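Local atomic coordinates of thioredoxin-like fold domain-containing protein (Enterococcus faecalis, PDB entry 1Z6M), a protein that is of unknown function but adopts a thioredoxin-like fold with a CxxC pair at a helix start, consistent with a role in thiol-disulfide exchange. Residues I32-V37 / I139-A144. Sequence-based numbering, arbitrary orientation.
Sequences IEFINV and IAEANA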
loop_
_atom_site.group_PDB
_atom_site.type_symbol
_atom_site.label_atom_id
_atom_site.label_comp_id
_atom_site.label_asym_id
_atom_site.label_seq_id
_atom_site.Cartn_x
_atom_site.Cartn_y
_atom_site.Cartn_z
ATOM N N ILE A 32 1.851 -7.792 4.358
ATOM C CA ILE A 32 0.963 -7.476 3.239
ATOM C C ILE A 32 0.222 -6.179 3.537
ATOM O O ILE A 32 -0.387 -6.041 4.595
ATOM C CB ILE A 32 -0.015 -8.649 2.990
ATOM C CG1 ILE A 32 0.750 -9.865 2.426
ATOM C CG2 ILE A 32 -1.140 -8.242 2.039
ATOM C CD1 ILE A 32 0.027 -11.187 2.580
ATOM N N GLU A 33 0.284 -5.228 2.609
ATOM C CA GLU A 33 -0.269 -3.894 2.845
ATOM C C GLU A 33 -1.211 -3.509 1.723
ATOM O O GLU A 33 -0.765 -3.218 0.604
ATOM C CB GLU A 33 0.857 -2.846 2.943
ATOM C CG GLU A 33 1.934 -3.250 3.926
ATOM C CD GLU A 33 3.128 -2.327 3.991
ATOM O OE1 GLU A 33 2.996 -1.080 3.868
ATOM O OE2 GLU A 33 4.221 -2.872 4.212
ATOM N N PHE A 34 -2.506 -3.478 2.018
ATOM C CA PHE A 34 -3.498 -2.958 1.077
ATOM C C PHE A 34 -3.655 -1.472 1.354
ATOM O O PHE A 34 -4.076 -1.073 2.443
ATOM C CB PHE A 34 -4.853 -3.660 1.254
ATOM C CG PHE A 34 -4.886 -5.074 0.745
ATOM C CD1 PHE A 34 -4.440 -6.132 1.543
ATOM C CD2 PHE A 34 -5.354 -5.354 -0.540
ATOM C CE1 PHE A 34 -4.483 -7.447 1.078
ATOM C CE2 PHE A 34 -5.390 -6.652 -1.012
ATOM C CZ PHE A 34 -4.953 -7.697 -0.212
ATOM N N ILE A 35 -3.292 -0.654 0.374
ATOM C CA ILE A 35 -3.306 0.785 0.556
ATOM C C ILE A 35 -3.832 1.481 -0.699
ATOM O O ILE A 35 -3.841 0.917 -1.801
ATOM C CB ILE A 35 -1.908 1.374 0.911
ATOM C CG1 ILE A 35 -0.915 1.128 -0.213
ATOM C CG2 ILE A 35 -1.382 0.851 2.276
ATOM C CD1 ILE A 35 0.356 1.967 -0.063
ATOM N N ASN A 36 -4.273 2.719 -0.521
ATOM C CA ASN A 36 -4.541 3.600 -1.648
ATOM C C ASN A 36 -3.779 4.887 -1.355
ATOM O O ASN A 36 -3.867 5.433 -0.254
ATOM C CB ASN A 36 -6.051 3.840 -1.803
ATOM C CG ASN A 36 -6.384 4.761 -2.965
ATOM O OD1 ASN A 36 -6.025 5.932 -2.951
ATOM N ND2 ASN A 36 -7.081 4.232 -3.975
ATOM N N VAL A 37 -2.996 5.353 -2.318
ATOM C CA VAL A 37 -2.059 6.448 -2.052
ATOM C C VAL A 37 -2.703 7.802 -1.843
ATOM O O VAL A 37 -2.028 8.734 -1.421
ATOM C CB VAL A 37 -0.913 6.578 -3.092
ATOM C CG1 VAL A 37 -0.038 5.349 -3.086
ATOM C CG2 VAL A 37 -1.442 6.937 -4.493
ATOM N N ILE A 139 -7.745 -6.013 -6.662
ATOM C CA ILE A 139 -9.167 -5.900 -6.340
ATOM C C ILE A 139 -9.781 -7.284 -6.047
ATOM O O ILE A 139 -10.525 -7.453 -5.074
ATOM C CB ILE A 139 -9.931 -5.199 -7.471
ATOM C CG1 ILE A 139 -9.504 -3.732 -7.556
ATOM C CG2 ILE A 139 -11.447 -5.338 -7.286
ATOM C CD1 ILE A 139 -9.909 -3.053 -8.837
ATOM N N ALA A 140 -9.447 -8.272 -6.879
ATOM C CA ALA A 140 -9.957 -9.636 -6.714
ATOM C C ALA A 140 -9.470 -10.269 -5.415
ATOM O O ALA A 140 -10.224 -10.954 -4.738
ATOM C CB ALA A 140 -9.553 -10.492 -7.908
ATOM N N GLU A 141 -8.211 -10.022 -5.059
ATOM C CA GLU A 141 -7.629 -10.552 -3.826
ATOM C C GLU A 141 -8.292 -9.919 -2.603
ATOM O O GLU A 141 -8.674 -10.617 -1.666
ATOM C CB GLU A 141 -6.120 -10.313 -3.821
ATOM C CG GLU A 141 -5.403 -10.890 -2.632
ATOM C CD GLU A 141 -3.922 -10.555 -2.591
ATOM O OE1 GLU A 141 -3.354 -10.116 -3.622
ATOM O OE2 GLU A 141 -3.307 -10.769 -1.524
ATOM N N ALA A 142 -8.440 -8.596 -2.617
ATOM C CA ALA A 142 -9.141 -7.910 -1.531
ATOM C C ALA A 142 -10.546 -8.488 -1.389
ATOM O O ALA A 142 -11.032 -8.734 -0.277
ATOM C CB ALA A 142 -9.188 -6.411 -1.785
ATOM N N ASN A 143 -11.205 -8.734 -2.519
ATOM C CA ASN A 143 -12.543 -9.287 -2.464
ATOM C C ASN A 143 -12.569 -10.683 -1.847
ATOM O O ASN A 143 -13.415 -10.988 -1.006
ATOM C CB ASN A 143 -13.177 -9.316 -3.852
ATOM C CG ASN A 143 -14.576 -9.856 -3.812
ATOM O OD1 ASN A 143 -15.470 -9.226 -3.258
ATOM N ND2 ASN A 143 -14.772 -11.038 -4.376
ATOM N N ALA A 144 -11.635 -11.529 -2.260
ATOM C CA ALA A 144 -11.526 -12.891 -1.724
ATOM C C ALA A 144 -11.330 -12.890 -0.220
ATOM O O ALA A 144 -11.863 -13.741 0.488
ATOM C CB ALA A 144 -10.383 -13.657 -2.409
#
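Strand-to-helix packing on the central sheet of a thioredoxin-like fold brings Phe34, on strand 29-35, against Glu141 and Ala142 of helix 132-145. The outer end of the phenyl ring does the touching. Its CE2 lies 3.9 Å from Ala142 CB, a plain apolar contact, while the neighbouring CZ comes 3.7 Å from Glu141 OE2 and 4.0 Å from Glu141 CG. The ring therefore reaches two consecutive residues of the helix at once, a methyl group on one side chain and, on the other, a carboxylate together with the last methylene before it. With CG anti to its own carbonyl carbon (chi1 -73°), Phe34 projects from the sheet to bridge backbones whose nearest CA atoms, those of Phe34 and Ala142, are still 7.9 Å apart.

Within the sheet, strand 29-35 runs between strands 62-68 and 152-155, and its two faces serve different layers: Ile35 packs on helix 40-58, touching Cys42 of a possible redox CxxC motif at the start of that helix, whereas Phe34 meets helix 132-145. Glu141 extends fully, CG anti to the backbone N (chi1 -177°), and its carboxylate plane stands 78° from that of the ring. Although buried, both carboxylate oxygens are satisfied: OE2 accepts a hydrogen bond from the backbone N of Asn15, and OE1 forms a salt bridge with Lys67 of strand 62-68, a residue the Phe34 side chain also touches.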